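Local coordinates for protein octaprenyl-diphosphate synthase (PDB 4JXN) that probably makes all-trans-octaprenyl diphosphate from farnesyl diphosphate and five isopentenyl diphosphates, supplying the precursor of the side chain of isoprenoid quinones, at residues 128-131 with 132-136; 260-263 with 264-268; 288-291 with 292-295; 321-324 with 325-329. All coordinates share one frame; numbering follows the deposited sequence.

Interaction 1: 128-131 with 132-136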
loop_
_atom_site.group_PDB
_atom_site.type_symbol
_atom_site.label_atom_id
_atom_site.label_comp_id
_atom_site.label_asym_id
_atom_site.label_seq_id
_atom_site.Cartn_x
_atom_site.Cartn_y
_atom_site.Cartn_z
ATOM N N ARG A 128 0.745 6.809 5.373
ATOM C CA ARG A 128 1.221 8.142 5.744
ATOM C C ARG A 128 1.370 9.068 4.531
ATOM O O ARG A 128 1.041 10.255 4.609
ATOM C CB ARG A 128 2.543 8.046 6.500
ATOM C CG ARG A 128 2.397 7.470 7.897
ATOM C CD ARG A 128 1.905 8.517 8.877
ATOM N NE ARG A 128 1.269 7.907 10.041
ATOM C CZ ARG A 128 0.970 8.556 11.163
ATOM N NH1 ARG A 128 1.238 9.854 11.296
ATOM N NH2 ARG A 128 0.397 7.897 12.165
ATOM N N SER A 129 1.838 8.525 3.407
ATOM C CA SER A 129 1.943 9.309 2.173
ATOM C C SER A 129 0.571 9.849 1.735
ATOM O O SER A 129 0.455 10.957 1.232
ATOM C CB SER A 129 2.583 8.469 1.061
ATOM O OG SER A 129 1.697 7.493 0.541
ATOM N N PHE A 130 -0.462 9.052 1.978
ATOM C CA PHE A 130 -1.820 9.323 1.528
ATOM C C PHE A 130 -2.450 10.439 2.365
ATOM O O PHE A 130 -3.098 11.362 1.838
ATOM C CB PHE A 130 -2.597 7.990 1.603
ATOM C CG PHE A 130 -4.040 8.072 1.209
ATOM C CD1 PHE A 130 -4.499 9.015 0.300
ATOM C CD2 PHE A 130 -4.943 7.156 1.734
ATOM C CE1 PHE A 130 -5.836 9.060 -0.050
ATOM C CE2 PHE A 130 -6.278 7.191 1.380
ATOM C CZ PHE A 130 -6.725 8.147 0.488
ATOM N N GLN A 131 -2.230 10.350 3.670
ATOM C CA GLN A 131 -2.586 11.406 4.612
ATOM C C GLN A 131 -2.021 12.766 4.223
ATOM O O GLN A 131 -2.737 13.769 4.283
ATOM C CB GLN A 131 -2.074 11.049 6.008
ATOM C CG GLN A 131 -2.870 9.956 6.695
ATOM C CD GLN A 131 -2.363 9.666 8.096
ATOM O OE1 GLN A 131 -1.186 9.335 8.300
ATOM N NE2 GLN A 131 -3.256 9.785 9.073
ATOM N N LEU A 132 -0.736 12.792 3.859
ATOM C CA LEU A 132 -0.056 14.034 3.420
ATOM C C LEU A 132 -0.666 14.669 2.159
ATOM O O LEU A 132 -0.892 15.882 2.124
ATOM C CB LEU A 132 1.451 13.794 3.205
ATOM C CG LEU A 132 2.283 13.712 4.489
ATOM C CD1 LEU A 132 3.612 12.996 4.279
ATOM C CD2 LEU A 132 2.513 15.106 5.045
ATOM N N MET A 133 -0.946 13.866 1.130
ATOM C CA MET A 133 -1.538 14.432 -0.099
ATOM C C MET A 133 -2.950 14.956 0.163
ATOM O O MET A 133 -3.349 15.987 -0.385
ATOM C CB MET A 133 -1.604 13.433 -1.269
ATOM C CG MET A 133 -0.867 12.116 -1.105
ATOM S SD MET A 133 -1.091 11.054 -2.553
ATOM C CE MET A 133 -0.574 9.459 -1.904
ATOM N N VAL A 134 -3.719 14.229 0.969
ATOM C CA VAL A 134 -5.104 14.628 1.257
ATOM C C VAL A 134 -5.124 15.987 1.943
ATOM O O VAL A 134 -5.969 16.838 1.643
ATOM C CB VAL A 134 -5.843 13.586 2.140
ATOM C CG1 VAL A 134 -7.141 14.162 2.709
ATOM C CG2 VAL A 134 -6.138 12.327 1.341
ATOM N N GLU A 135 -4.183 16.190 2.861
ATOM C CA GLU A 135 -4.074 17.466 3.562
ATOM C C GLU A 135 -3.849 18.672 2.641
ATOM O O GLU A 135 -4.090 19.804 3.056
ATOM C CB GLU A 135 -2.968 17.394 4.616
ATOM C CG GLU A 135 -3.326 16.516 5.808
ATOM C CD GLU A 135 -2.110 15.970 6.533
ATOM O OE1 GLU A 135 -2.174 14.820 7.017
ATOM O OE2 GLU A 135 -1.089 16.685 6.620
ATOM N N THR A 136 -3.407 18.440 1.403
ATOM C CA THR A 136 -3.120 19.539 0.462
ATOM C C THR A 136 -4.378 20.128 -0.130
ATOM O O THR A 136 -4.334 21.185 -0.748
ATOM C CB THR A 136 -2.202 19.094 -0.710
ATOM O OG1 THR A 136 -2.884 18.165 -1.563
ATOM C CG2 THR A 136 -0.940 18.456 -0.188
#
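The last turns of helix 116-134, at the dimer interface of an all-helical prenyl synthase, bring F130 and M133 against V134, S129 and the second subunit. Four i to i+4 backbone bonds run through the segment, from L132 N to R128 O up to E135 N to Q131 O. On this frame F130, its CG anti to the backbone N (chi1 179°), points its ring outward from the helix, and CG2 of V134, one turn on, reaches back to within 3.6 Å of CE1; the two side chains meet at a slant. M133 runs back over the preceding turn, and its CE comes within 3.9 Å of S129 OG and 4.3 Å of F130 CB. The hydroxyl of S129 is itself bonded to F126 O. Helix 116-134 meets mainly helix 139-162 of the second subunit, consistent with the helical dimer interface of the FPP/GGPP synthase family; the F130 rings of the two subunits meet edge to face, and Q131 NE2 bonds N147 OD1 of the second subunit. E135 folds back beside the same turn, OE1 only 3.0 Å from Q131 O, an acceptor pair that is no bond; its carboxylate is held instead by a salt bridge to R33 of helix 9-34. At the end of the segment M133 O is gripped twice, by T136 N at 3.0 Å and by T136 OG1, which donates in the carbonyl plane.

Interaction 2: 260-263 with 264-268; sequences EERA and FWVRT
Backbone bonds from E261 O to W265 N (2.9 Å) and from R262 O to V266 N (2.6 Å) carry helix 259-270 through both segments, the second almost straight at 174°. Before and after them the pattern slackens: F264 N to E260 O and R267 N to A263 O are both weak, and a wider pi-type turn follows at 266-268. Among the side chains, E261 and W265 stand one turn apart and are bridged by a water, which donates to E261 OE1 at 2.7 Å and accepts from W265 NE1 at the same distance, lying in the plane of the indole at its edge. With CG beside its own backbone N (chi1 -67°), the indole swings back over the preceding turn, where CD1 passes 3.0 Å from E261 O. This i to i+4 pairing faces inward in the helical fold: W265 packs on L250, A253 and V254 of helix 248-254, and E261 OE1 also bonds H289. F264 lies beside W265, its CD2 4.1 Å above one face of the indole and towards the rim, while its own ring meets H281 edge to face. On the more exposed flank R262 CG rests 3.9 Å from V266 CG2. F264 O takes both T268 N and T268 OG1, from opposite faces of its carbonyl plane, the hydroxyl at 2.8 Å.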
loop_
_atom_site.group_PDB
_atom_site.type_symbol
_atom_site.label_atom_id
_atom_site.label_comp_id
_atom_site.label_asym_id
_atom_site.label_seq_id
_atom_site.Cartn_x
_atom_site.Cartn_y
_atom_site.Cartn_z
ATOM N N GLU A 260 23.079 -20.420 -31.781
ATOM C CA GLU A 260 24.149 -20.651 -30.806
ATOM C C GLU A 260 23.977 -19.739 -29.587
ATOM O O GLU A 260 23.989 -20.198 -28.441
ATOM C CB GLU A 260 25.525 -20.408 -31.456
ATOM C CG GLU A 260 26.704 -20.938 -30.644
ATOM C CD GLU A 260 28.034 -20.315 -31.041
ATOM O OE1 GLU A 260 28.786 -19.890 -30.134
ATOM O OE2 GLU A 260 28.332 -20.243 -32.253
ATOM N N GLU A 261 23.796 -18.446 -29.851
ATOM C CA GLU A 261 23.685 -17.432 -28.798
ATOM C C GLU A 261 22.363 -17.510 -28.055
ATOM O O GLU A 261 22.315 -17.323 -26.834
ATOM C CB GLU A 261 23.868 -16.040 -29.393
ATOM C CG GLU A 261 25.267 -15.822 -29.938
ATOM C CD GLU A 261 25.451 -14.488 -30.623
ATOM O OE1 GLU A 261 24.672 -13.546 -30.359
ATOM O OE2 GLU A 261 26.403 -14.381 -31.418
ATOM N N ARG A 262 21.291 -17.793 -28.791
ATOM C CA ARG A 262 19.989 -17.990 -28.171
ATOM C C ARG A 262 20.080 -19.092 -27.106
ATOM O O ARG A 262 19.614 -18.913 -25.976
ATOM C CB ARG A 262 18.931 -18.312 -29.236
ATOM C CG ARG A 262 17.484 -18.180 -28.762
ATOM C CD ARG A 262 16.603 -17.484 -29.802
ATOM N NE ARG A 262 16.612 -16.024 -29.644
ATOM C CZ ARG A 262 16.258 -15.140 -30.583
ATOM N NH1 ARG A 262 16.309 -13.837 -30.306
ATOM N NH2 ARG A 262 15.860 -15.533 -31.793
ATOM N N ALA A 263 20.713 -20.212 -27.450
ATOM C CA ALA A 263 20.853 -21.334 -26.514
ATOM C C ALA A 263 21.526 -20.898 -25.234
ATOM O O ALA A 263 21.103 -21.284 -24.137
ATOM C CB ALA A 263 21.624 -22.476 -27.158
ATOM N N PHE A 264 22.567 -20.078 -25.372
ATOM C CA PHE A 264 23.209 -19.472 -24.214
ATOM C C PHE A 264 22.231 -18.570 -23.431
ATOM O O PHE A 264 22.225 -18.592 -22.206
ATOM C CB PHE A 264 24.433 -18.656 -24.642
ATOM C CG PHE A 264 25.119 -17.961 -23.498
ATOM C CD1 PHE A 264 25.986 -18.664 -22.674
ATOM C CD2 PHE A 264 24.888 -16.621 -23.235
ATOM C CE1 PHE A 264 26.617 -18.041 -21.614
ATOM C CE2 PHE A 264 25.511 -15.990 -22.179
ATOM C CZ PHE A 264 26.378 -16.703 -21.364
ATOM N N TRP A 265 21.422 -17.768 -24.126
ATOM C CA TRP A 265 20.463 -16.885 -23.440
ATOM C C TRP A 265 19.331 -17.680 -22.805
ATOM O O TRP A 265 18.990 -17.463 -21.646
ATOM C CB TRP A 265 19.887 -15.830 -24.389
ATOM C CG TRP A 265 20.910 -14.846 -24.856
ATOM C CD1 TRP A 265 21.262 -14.582 -26.141
ATOM C CD2 TRP A 265 21.735 -14.013 -24.037
ATOM N NE1 TRP A 265 22.261 -13.652 -26.181
ATOM C CE2 TRP A 265 22.554 -13.267 -24.901
ATOM C CE3 TRP A 265 21.867 -13.836 -22.655
ATOM C CZ2 TRP A 265 23.506 -12.353 -24.433
ATOM C CZ3 TRP A 265 22.796 -12.927 -22.194
ATOM C CH2 TRP A 265 23.604 -12.192 -23.083
ATOM N N VAL A 266 18.767 -18.607 -23.575
ATOM C CA VAL A 266 17.730 -19.534 -23.091
ATOM C C VAL A 266 18.136 -20.239 -21.794
ATOM O O VAL A 266 17.300 -20.496 -20.927
ATOM C CB VAL A 266 17.424 -20.609 -24.160
ATOM C CG1 VAL A 266 16.515 -21.697 -23.600
ATOM C CG2 VAL A 266 16.817 -19.977 -25.416
ATOM N N ARG A 267 19.427 -20.527 -21.668
ATOM C CA ARG A 267 19.965 -21.323 -20.568
ATOM C C ARG A 267 20.251 -20.543 -19.282
ATOM O O ARG A 267 19.955 -21.020 -18.185
ATOM C CB ARG A 267 21.260 -22.008 -21.043
ATOM C CG ARG A 267 22.011 -22.804 -19.978
ATOM C CD ARG A 267 23.092 -23.700 -20.587
ATOM N NE ARG A 267 24.240 -22.959 -21.126
ATOM C CZ ARG A 267 25.182 -22.361 -20.388
ATOM N NH1 ARG A 267 26.177 -21.713 -20.987
ATOM N NH2 ARG A 267 25.142 -22.387 -19.056
ATOM N N THR A 268 20.873 -19.374 -19.416
ATOM C CA THR A 268 21.359 -18.595 -18.263
ATOM C C THR A 268 20.309 -17.632 -17.683
ATOM O O THR A 268 20.519 -17.036 -16.617
ATOM C CB THR A 268 22.602 -17.767 -18.655
ATOM O OG1 THR A 268 22.324 -17.021 -19.849
ATOM C CG2 THR A 268 23.803 -18.668 -18.907
HETATM O O HOH W 1 23.366 -12.368 -28.319
#

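Interaction 3: 288-291 with 292-295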
loop_
_atom_site.group_PDB
_atom_site.type_symbol
_atom_site.label_atom_id
_atom_site.label_comp_id
_atom_site.label_asym_id
_atom_site.label_seq_id
_atom_site.Cartn_x
_atom_site.Cartn_y
_atom_site.Cartn_z
ATOM N N LYS A 288 29.977 -7.569 -28.821
ATOM C CA LYS A 288 29.838 -8.130 -30.170
ATOM C C LYS A 288 28.701 -7.467 -30.916
ATOM O O LYS A 288 28.811 -7.201 -32.105
ATOM C CB LYS A 288 29.566 -9.631 -30.064
ATOM C CG LYS A 288 29.518 -10.403 -31.369
ATOM C CD LYS A 288 29.114 -11.848 -31.086
ATOM C CE LYS A 288 29.159 -12.726 -32.327
ATOM N NZ LYS A 288 28.263 -12.254 -33.420
ATOM N N HIS A 289 27.618 -7.195 -30.197
ATOM C CA HIS A 289 26.403 -6.675 -30.793
ATOM C C HIS A 289 26.165 -5.194 -30.518
ATOM O O HIS A 289 25.045 -4.726 -30.688
ATOM C CB HIS A 289 25.200 -7.478 -30.273
ATOM C CG HIS A 289 25.186 -8.901 -30.720
ATOM N ND1 HIS A 289 25.281 -9.262 -32.047
ATOM C CD2 HIS A 289 25.073 -10.054 -30.022
ATOM C CE1 HIS A 289 25.235 -10.577 -32.145
ATOM N NE2 HIS A 289 25.109 -11.081 -30.930
ATOM N N ALA A 290 27.199 -4.479 -30.079
ATOM C CA ALA A 290 27.121 -3.042 -29.763
ATOM C C ALA A 290 25.998 -2.699 -28.774
ATOM O O ALA A 290 25.363 -1.651 -28.871
ATOM C CB ALA A 290 26.968 -2.230 -31.049
ATOM N N ALA A 291 25.748 -3.587 -27.822
ATOM C CA ALA A 291 24.570 -3.455 -26.972
ATOM C C ALA A 291 24.735 -2.360 -25.944
ATOM O O ALA A 291 23.750 -1.813 -25.468
ATOM C CB ALA A 291 24.265 -4.763 -26.278
ATOM N N LEU A 292 25.976 -2.041 -25.598
ATOM C CA LEU A 292 26.218 -1.060 -24.572
ATOM C C LEU A 292 26.272 0.319 -25.193
ATOM O O LEU A 292 25.614 1.217 -24.707
ATOM C CB LEU A 292 27.473 -1.379 -23.758
ATOM C CG LEU A 292 27.344 -2.631 -22.868
ATOM C CD1 LEU A 292 28.697 -3.033 -22.304
ATOM C CD2 LEU A 292 26.342 -2.418 -21.743
ATOM N N THR A 293 27.011 0.472 -26.280
ATOM C CA THR A 293 27.093 1.758 -26.991
ATOM C C THR A 293 25.699 2.239 -27.378
ATOM O O THR A 293 25.345 3.410 -27.255
ATOM C CB THR A 293 27.868 1.610 -28.312
ATOM O OG1 THR A 293 28.503 0.330 -28.358
ATOM C CG2 THR A 293 28.892 2.717 -28.469
ATOM N N ASP A 294 24.923 1.295 -27.877
ATOM C CA ASP A 294 23.597 1.557 -28.316
ATOM C C ASP A 294 22.660 1.923 -27.156
ATOM O O ASP A 294 21.763 2.754 -27.314
ATOM C CB ASP A 294 23.032 0.344 -29.051
ATOM C CG ASP A 294 23.574 0.175 -30.466
ATOM O OD1 ASP A 294 24.560 0.843 -30.865
ATOM O OD2 ASP A 294 22.980 -0.666 -31.182
ATOM N N THR A 295 22.849 1.296 -26.003
ATOM C CA THR A 295 22.043 1.637 -24.821
ATOM C C THR A 295 22.436 3.002 -24.268
ATOM O O THR A 295 21.582 3.780 -23.829
ATOM C CB THR A 295 22.180 0.575 -23.724
ATOM O OG1 THR A 295 21.707 -0.680 -24.222
ATOM C CG2 THR A 295 21.362 0.964 -22.494
HETATM O O HOH W 2 22.873 -3.312 -30.381
#
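A Schellman motif closes helix 278-288, and the chain turns at once into helix 291-309, whose start ties D294 back to A290 and T295 to A291. A290, with positive phi (54°), is the C-prime residue: its own N reaches back to H287 O, and A291 N to L286 O. Its carbonyl then serves the next helix, accepting from D294 N at 3.1 Å. The carboxylate of D294 bends back over the same carbonyl, CG 3.0 Å from A290 O, but both carboxylate oxygens are acceptors there and form no bond to it. Instead a water joins the two sides of the turn, donating to D294 OD2 at 2.8 Å and to H289 O at 2.6 Å. T295 holds A291 O with two groups. Its hydroxyl, OG1 placed beside its own backbone N (chi1 -61°), donates at 2.6 Å and nearly in line with the C=O bond (175°), whereas T295 N, at 3.3 Å, comes from well above the carbonyl plane. L292 and T295 face helix 200-224, touching L223, and D294 and T295 touch K252 of helix 248-254. Neither donor approaches A291 O as a lone pair would favour, yet the hydroxyl bond is the shorter and probably strengthens the hold; the start of helix 291-309 would probably favour the charge of D294, while the nearby carbonyl of A290 would work against it and the water on OD2 would help to satisfy it.

Interaction 4: 321-324 with 325-329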
loop_
_atom_site.group_PDB
_atom_site.type_symbol
_atom_site.label_atom_id
_atom_site.label_comp_id
_atom_site.label_asym_id
_atom_site.label_seq_id
_atom_site.Cartn_x
_atom_site.Cartn_y
_atom_site.Cartn_z
ATOM N N MET A 321 18.750 24.595 -13.343
ATOM C CA MET A 321 19.078 23.462 -12.483
ATOM C C MET A 321 18.595 22.141 -13.068
ATOM O O MET A 321 19.278 21.136 -12.984
ATOM C CB MET A 321 18.432 23.660 -11.112
ATOM C CG MET A 321 19.092 24.751 -10.284
ATOM S SD MET A 321 18.064 25.291 -8.897
ATOM C CE MET A 321 18.909 26.786 -8.384
ATOM N N LEU A 322 17.405 22.163 -13.655
ATOM C CA LEU A 322 16.792 20.965 -14.235
ATOM C C LEU A 322 17.460 20.511 -15.532
ATOM O O LEU A 322 17.426 19.323 -15.873
ATOM C CB LEU A 322 15.312 21.223 -14.503
ATOM C CG LEU A 322 14.352 21.384 -13.307
ATOM C CD1 LEU A 322 12.918 21.265 -13.778
ATOM C CD2 LEU A 322 14.616 20.376 -12.201
ATOM N N VAL A 323 18.025 21.473 -16.259
ATOM C CA VAL A 323 18.828 21.214 -17.460
ATOM C C VAL A 323 20.129 20.520 -17.055
ATOM O O VAL A 323 20.423 19.427 -17.532
ATOM C CB VAL A 323 19.108 22.530 -18.233
ATOM C CG1 VAL A 323 20.069 22.301 -19.390
ATOM C CG2 VAL A 323 17.802 23.157 -18.734
ATOM N N ASP A 324 20.875 21.151 -16.143
ATOM C CA ASP A 324 22.080 20.569 -15.556
ATOM C C ASP A 324 21.828 19.159 -15.000
ATOM O O ASP A 324 22.674 18.275 -15.127
ATOM C CB ASP A 324 22.632 21.476 -14.439
ATOM C CG ASP A 324 23.058 22.859 -14.942
ATOM O OD1 ASP A 324 23.344 23.007 -16.149
ATOM O OD2 ASP A 324 23.113 23.808 -14.127
ATOM N N LEU A 325 20.665 18.962 -14.385
ATOM C CA LEU A 325 20.290 17.664 -13.826
ATOM C C LEU A 325 20.197 16.632 -14.927
ATOM O O LEU A 325 20.568 15.480 -14.731
ATOM C CB LEU A 325 18.942 17.760 -13.093
ATOM C CG LEU A 325 18.438 16.499 -12.375
ATOM C CD1 LEU A 325 19.502 15.835 -11.504
ATOM C CD2 LEU A 325 17.229 16.867 -11.530
ATOM N N ALA A 326 19.689 17.044 -16.084
ATOM C CA ALA A 326 19.537 16.125 -17.216
ATOM C C ALA A 326 20.912 15.649 -17.702
ATOM O O ALA A 326 21.106 14.467 -17.999
ATOM C CB ALA A 326 18.760 16.789 -18.343
ATOM N N ASP A 327 21.867 16.572 -17.740
ATOM C CA ASP A 327 23.267 16.237 -18.038
ATOM C C ASP A 327 23.924 15.421 -16.907
ATOM O O ASP A 327 24.606 14.430 -17.160
ATOM C CB ASP A 327 24.066 17.523 -18.304
ATOM C CG ASP A 327 23.584 18.278 -19.550
ATOM O OD1 ASP A 327 23.250 17.619 -20.560
ATOM O OD2 ASP A 327 23.538 19.534 -19.523
ATOM N N TYR A 328 23.699 15.830 -15.662
ATOM C CA TYR A 328 24.233 15.121 -14.498
ATOM C C TYR A 328 23.813 13.647 -14.459
ATOM O O TYR A 328 24.614 12.780 -14.118
ATOM C CB TYR A 328 23.778 15.812 -13.204
ATOM C CG TYR A 328 24.257 15.128 -11.943
ATOM C CD1 TYR A 328 25.498 15.435 -11.391
ATOM C CD2 TYR A 328 23.473 14.160 -11.308
ATOM C CE1 TYR A 328 25.943 14.805 -10.239
ATOM C CE2 TYR A 328 23.909 13.525 -10.156
ATOM C CZ TYR A 328 25.144 13.852 -9.626
ATOM O OH TYR A 328 25.585 13.230 -8.483
ATOM N N VAL A 329 22.556 13.358 -14.786
ATOM C CA VAL A 329 22.087 11.973 -14.772
ATOM C C VAL A 329 22.892 11.093 -15.744
ATOM O O VAL A 329 23.130 9.927 -15.463
ATOM C CB VAL A 329 20.572 11.863 -15.061
ATOM C CG1 VAL A 329 20.176 10.437 -15.405
ATOM C CG2 VAL A 329 19.770 12.341 -13.859
#
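L325 and L322 meet through their terminal methyls, CD2 to CD2 at 4.4 Å, a loose apolar touch at a spacing of three residues; with CG of L325 anti to its backbone N (chi1 -177°), it is the CD2 branch that faces L322. CB of L325 lies against the preceding turn, 3.4 Å from M321 O and 3.5 Å from L322 O. A326 adds a further touch, its CB 3.2 Å from V323 O. Behind these side chains runs the alpha-helical backbone. Y328 N to D324 O is short at 2.7 Å, whereas A326 N approaches L322 O from above the carbonyl plane at 3.2 Å and makes a second, weak bond to V323 O. On another flank D324 and D327 bring like charges to 4.8 Å between D324 OD1 and D327 OD2; the salt bridge from K307 to D327 probably eases that repulsion. L322 O has a further donor in the hydroxyl of Y209. Helix 317-330 lies among three others: L325 and V329 pack on L213 of helix 200-224, V323 and A326 touch K307 of helix 291-309, and M321 and L322 rest on M15 of helix 9-34, where the ring of Y328 also stacks on H12.

Of the four contacts, just interactions 2 and 3 touch. E261 OE1 lies 2.6 Å from H289 NE2, a probable hydrogen bond, so E261 ties helix 259-270 to the turn after helix 278-288; the centres of the two contacts are about 18 Å apart. Interactions 3 and 4 sit on consecutive helices, their nearest atoms about 10 Å apart. Interaction 1 is remote, its centre about 48 Å from that of interaction 2 across the centre of the chain, and it alone reaches the second subunit. An unidentified bound molecule, perhaps from the crystallisation liquor, lies about 4 Å from the side chain of F130.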